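Local coordinates for protein putative hyaluronoglucosaminidase (Clostridium perfringens, PDB 6PWI) that probably hydrolyses terminal N-acetylhexosamine residues as a family 84 glycoside hydrolase, the present chain holding its N-terminal domain, catalytic barrel and the helical region that follows, at residues I64-V75 against T144-K155. Sequence-based numbering, arbitrary orientation.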
loop_
_atom_site.group_PDB
_atom_site.type_symbol
_atom_site.label_atom_id
_atom_site.label_comp_id
_atom_site.label_asym_id
_atom_site.label_seq_id
_atom_site.Cartn_x
_atom_site.Cartn_y
_atom_site.Cartn_z
ATOM N N ILE A 64 21.744 -14.838 -9.434
ATOM C CA ILE A 64 21.220 -14.171 -8.250
ATOM C C ILE A 64 22.018 -12.887 -8.002
ATOM O O ILE A 64 23.247 -12.925 -7.930
ATOM C CB ILE A 64 21.249 -15.143 -7.047
ATOM C CG1 ILE A 64 20.504 -16.459 -7.318
ATOM C CG2 ILE A 64 20.776 -14.471 -5.768
ATOM C CD1 ILE A 64 19.099 -16.313 -7.866
ATOM N N ASP A 65 21.321 -11.743 -7.887
ATOM C CA ASP A 65 21.974 -10.440 -7.806
ATOM C C ASP A 65 22.290 -10.084 -6.355
ATOM O O ASP A 65 21.902 -10.809 -5.438
ATOM C CB ASP A 65 21.197 -9.344 -8.546
ATOM C CG ASP A 65 19.861 -8.933 -7.934
ATOM O OD1 ASP A 65 19.632 -9.210 -6.729
ATOM O OD2 ASP A 65 19.046 -8.325 -8.672
ATOM N N GLU A 66 22.990 -8.957 -6.159
ATOM C CA GLU A 66 23.496 -8.595 -4.844
ATOM C C GLU A 66 22.342 -8.327 -3.877
ATOM O O GLU A 66 22.403 -8.730 -2.714
ATOM C CB GLU A 66 24.486 -7.430 -4.906
ATOM C CG GLU A 66 25.901 -7.853 -5.288
ATOM C CD GLU A 66 26.643 -8.802 -4.348
ATOM O OE1 GLU A 66 26.786 -8.466 -3.146
ATOM O OE2 GLU A 66 27.090 -9.882 -4.820
ATOM N N ALA A 67 21.295 -7.649 -4.368
ATOM C CA ALA A 67 20.144 -7.315 -3.541
ATOM C C ALA A 67 19.488 -8.589 -3.003
ATOM O O ALA A 67 19.026 -8.620 -1.865
ATOM C CB ALA A 67 19.172 -6.461 -4.320
ATOM N N THR A 68 19.485 -9.643 -3.825
ATOM C CA THR A 68 18.867 -10.917 -3.500
ATOM C C THR A 68 19.736 -11.693 -2.503
ATOM O O THR A 68 19.208 -12.348 -1.610
ATOM C CB THR A 68 18.486 -11.661 -4.790
ATOM O OG1 THR A 68 17.789 -10.743 -5.635
ATOM C CG2 THR A 68 17.613 -12.875 -4.564
ATOM N N LYS A 69 21.065 -11.622 -2.641
ATOM C CA LYS A 69 21.942 -12.249 -1.666
ATOM C C LYS A 69 21.741 -11.596 -0.298
ATOM O O LYS A 69 21.567 -12.295 0.699
ATOM C CB LYS A 69 23.411 -12.201 -2.098
ATOM C CG LYS A 69 23.727 -12.827 -3.452
ATOM C CD LYS A 69 25.214 -12.905 -3.748
ATOM C CE LYS A 69 25.518 -13.186 -5.204
ATOM N NZ LYS A 69 26.910 -13.652 -5.420
ATOM N N ASN A 70 21.752 -10.254 -0.264
ATOM C CA ASN A 70 21.613 -9.475 0.961
ATOM C C ASN A 70 20.302 -9.809 1.674
ATOM O O ASN A 70 20.242 -9.813 2.904
ATOM C CB ASN A 70 21.722 -7.972 0.697
ATOM C CG ASN A 70 23.141 -7.523 0.413
ATOM O OD1 ASN A 70 24.093 -8.065 0.969
ATOM N ND2 ASN A 70 23.302 -6.524 -0.436
ATOM N N ARG A 71 19.258 -10.092 0.888
ATOM C CA ARG A 71 17.963 -10.450 1.439
ATOM C C ARG A 71 18.046 -11.771 2.210
ATOM O O ARG A 71 17.411 -11.910 3.255
ATOM C CB ARG A 71 16.882 -10.467 0.352
ATOM C CG ARG A 71 15.459 -10.561 0.888
ATOM C CD ARG A 71 15.068 -9.421 1.811
ATOM N NE ARG A 71 13.713 -8.994 1.510
ATOM C CZ ARG A 71 13.055 -8.036 2.154
ATOM N NH1 ARG A 71 13.629 -7.401 3.160
ATOM N NH2 ARG A 71 11.825 -7.719 1.790
ATOM N N LEU A 72 18.822 -12.738 1.698
ATOM C CA LEU A 72 18.962 -14.000 2.407
ATOM C C LEU A 72 19.740 -13.777 3.701
ATOM O O LEU A 72 19.407 -14.355 4.730
ATOM C CB LEU A 72 19.642 -15.057 1.529
ATOM C CG LEU A 72 19.830 -16.413 2.215
ATOM C CD1 LEU A 72 18.520 -17.187 2.271
ATOM C CD2 LEU A 72 20.907 -17.238 1.533
ATOM N N LEU A 73 20.764 -12.923 3.638
ATOM C CA LEU A 73 21.625 -12.706 4.788
ATOM C C LEU A 73 20.862 -12.012 5.919
ATOM O O LEU A 73 21.114 -12.305 7.087
ATOM C CB LEU A 73 22.894 -11.956 4.365
ATOM C CG LEU A 73 23.761 -12.689 3.335
ATOM C CD1 LEU A 73 25.067 -11.954 3.069
ATOM C CD2 LEU A 73 24.033 -14.125 3.752
ATOM N N GLU A 74 19.925 -11.117 5.563
ATOM C CA GLU A 74 18.950 -10.551 6.485
ATOM C C GLU A 74 18.172 -11.676 7.161
ATOM O O GLU A 74 17.982 -11.678 8.376
ATOM C CB GLU A 74 17.901 -9.742 5.722
ATOM C CG GLU A 74 17.977 -8.237 5.906
ATOM C CD GLU A 74 16.725 -7.521 5.413
ATOM O OE1 GLU A 74 15.713 -7.530 6.147
ATOM O OE2 GLU A 74 16.751 -6.980 4.283
ATOM N N VAL A 75 17.710 -12.631 6.352
ATOM C CA VAL A 75 16.881 -13.714 6.849
ATOM C C VAL A 75 17.681 -14.579 7.821
ATOM O O VAL A 75 17.145 -15.004 8.841
ATOM C CB VAL A 75 16.258 -14.522 5.694
ATOM C CG1 VAL A 75 15.750 -15.882 6.143
ATOM C CG2 VAL A 75 15.149 -13.735 5.013
ATOM N N THR A 144 15.709 -13.436 -10.769
ATOM C CA THR A 144 16.274 -13.020 -9.494
ATOM C C THR A 144 15.227 -12.289 -8.645
ATOM O O THR A 144 15.140 -12.523 -7.435
ATOM C CB THR A 144 17.625 -12.311 -9.676
ATOM O OG1 THR A 144 18.303 -12.310 -8.418
ATOM C CG2 THR A 144 17.514 -10.907 -10.230
ATOM N N ASP A 145 14.427 -11.421 -9.286
ATOM C CA ASP A 145 13.352 -10.700 -8.616
ATOM C C ASP A 145 12.419 -11.677 -7.893
ATOM O O ASP A 145 12.065 -11.457 -6.735
ATOM C CB ASP A 145 12.566 -9.815 -9.590
ATOM C CG ASP A 145 13.323 -8.606 -10.121
ATOM O OD1 ASP A 145 14.332 -8.211 -9.503
ATOM O OD2 ASP A 145 12.887 -8.060 -11.148
ATOM N N SER A 146 12.034 -12.761 -8.583
ATOM C CA SER A 146 11.135 -13.764 -8.028
ATOM C C SER A 146 11.810 -14.571 -6.921
ATOM O O SER A 146 11.154 -14.976 -5.961
ATOM C CB SER A 146 10.606 -14.656 -9.104
ATOM O OG SER A 146 9.981 -13.880 -10.114
ATOM N N ALA A 147 13.122 -14.805 -7.057
ATOM C CA ALA A 147 13.850 -15.481 -5.996
ATOM C C ALA A 147 13.778 -14.631 -4.730
ATOM O O ALA A 147 13.546 -15.155 -3.644
ATOM C CB ALA A 147 15.277 -15.774 -6.407
ATOM N N PHE A 148 13.955 -13.316 -4.907
ATOM C CA PHE A 148 13.840 -12.329 -3.847
ATOM C C PHE A 148 12.497 -12.458 -3.119
ATOM O O PHE A 148 12.476 -12.549 -1.892
ATOM C CB PHE A 148 14.043 -10.927 -4.424
ATOM C CG PHE A 148 14.137 -9.814 -3.414
ATOM C CD1 PHE A 148 15.369 -9.303 -3.032
ATOM C CD2 PHE A 148 12.993 -9.250 -2.874
ATOM C CE1 PHE A 148 15.455 -8.262 -2.118
ATOM C CE2 PHE A 148 13.080 -8.214 -1.956
ATOM C CZ PHE A 148 14.310 -7.717 -1.582
ATOM N N TYR A 149 11.383 -12.475 -3.867
ATOM C CA TYR A 149 10.068 -12.671 -3.266
ATOM C C TYR A 149 10.025 -13.963 -2.444
ATOM O O TYR A 149 9.483 -13.966 -1.335
ATOM C CB TYR A 149 8.944 -12.620 -4.307
ATOM C CG TYR A 149 8.970 -11.398 -5.188
ATOM C CD1 TYR A 149 9.270 -10.146 -4.668
ATOM C CD2 TYR A 149 8.707 -11.493 -6.548
ATOM C CE1 TYR A 149 9.323 -9.022 -5.473
ATOM C CE2 TYR A 149 8.747 -10.372 -7.365
ATOM C CZ TYR A 149 9.057 -9.134 -6.826
ATOM O OH TYR A 149 9.103 -8.023 -7.622
ATOM N N GLY A 150 10.600 -15.047 -2.990
ATOM C CA GLY A 150 10.701 -16.307 -2.273
ATOM C C GLY A 150 11.370 -16.132 -0.912
ATOM O O GLY A 150 10.873 -16.618 0.106
ATOM N N ILE A 151 12.487 -15.398 -0.905
ATOM C CA ILE A 151 13.269 -15.191 0.302
ATOM C C ILE A 151 12.497 -14.307 1.284
ATOM O O ILE A 151 12.651 -14.457 2.497
ATOM C CB ILE A 151 14.661 -14.625 -0.044
ATOM C CG1 ILE A 151 15.442 -15.572 -0.961
ATOM C CG2 ILE A 151 15.443 -14.298 1.219
ATOM C CD1 ILE A 151 16.665 -14.947 -1.587
ATOM N N THR A 152 11.664 -13.400 0.755
ATOM C CA THR A 152 10.814 -12.552 1.578
ATOM C C THR A 152 9.784 -13.415 2.304
ATOM O O THR A 152 9.482 -13.166 3.469
ATOM C CB THR A 152 10.171 -11.405 0.778
ATOM O OG1 THR A 152 11.194 -10.567 0.237
ATOM C CG2 THR A 152 9.231 -10.552 1.608
ATOM N N SER A 153 9.259 -14.439 1.623
ATOM C CA SER A 153 8.356 -15.358 2.296
ATOM C C SER A 153 9.077 -16.060 3.442
ATOM O O SER A 153 8.495 -16.214 4.514
ATOM C CB SER A 153 7.714 -16.321 1.351
ATOM O OG SER A 153 6.728 -15.656 0.573
ATOM N N LEU A 154 10.354 -16.428 3.235
ATOM C CA LEU A 154 11.155 -17.024 4.299
ATOM C C LEU A 154 11.334 -16.042 5.458
ATOM O O LEU A 154 11.377 -16.456 6.615
ATOM C CB LEU A 154 12.517 -17.470 3.763
ATOM C CG LEU A 154 12.540 -18.781 2.982
ATOM C CD1 LEU A 154 13.933 -19.033 2.413
ATOM C CD2 LEU A 154 12.085 -19.948 3.852
ATOM N N LYS A 155 11.447 -14.749 5.129
ATOM C CA LYS A 155 11.621 -13.711 6.129
ATOM C C LYS A 155 10.378 -13.655 7.014
ATOM O O LYS A 155 10.479 -13.526 8.234
ATOM C CB LYS A 155 11.869 -12.351 5.474
ATOM C CG LYS A 155 12.351 -11.282 6.442
ATOM C CD LYS A 155 12.157 -9.858 5.985
ATOM C CE LYS A 155 12.446 -8.886 7.107
ATOM N NZ LYS A 155 12.195 -7.492 6.682
#
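R71 leans from helix 66-75 across F148 to reach T152 on helix 144-155. Its CB points toward the other helix, and CG, anti to the backbone N (chi1 -169°), is laid over the F148 ring. CB touches the ring at CE1; R71 CG stands over one face, 4.0 Å from the F148 centroid, in a CH-pi contact, beside I151 CG2. CD continues past F148 CZ, and bends at chi2 and chi3 bring the guanidinium to within 24° of the ring plane. R71 NE donates to T152 OG1 at 3.2 Å, the hydroxyl tilted from the guanidinium plane; NH2 adds a weak bond to the same oxygen, which donates to F148 O. R71 NH1 salt-bridges E74 OE2 (3.3 Å), and K155 CD lies over one guanidinium face, toward its rim. K155 NZ pairs with E74 OE1 at 3.6 Å and with D205, so carboxylates probably offset the two positive charges.

At the other end, T144 OG1 accepts from D65 N (3.1 Å) and donates to T68 OG1. D65 N-caps helix 66-75: its OD1 takes both T68 N and T68 OG1. Between these ends the packing is knobs-into-holes, T68 and R71 set into helix 144-155 and I151 among T68, R71, L72 and V75.

The segments 66-75 and 144-155 run nearly parallel, 11° apart with axes 9.3 Å distant, in the domain related to family 20 domain 2. L72 rests on strands 55-60 and 94-100, I151 on 94-100, L154 on 127-133; K248 (to D65 and D145) and D205 (to K155) tie the pair to the barrel part.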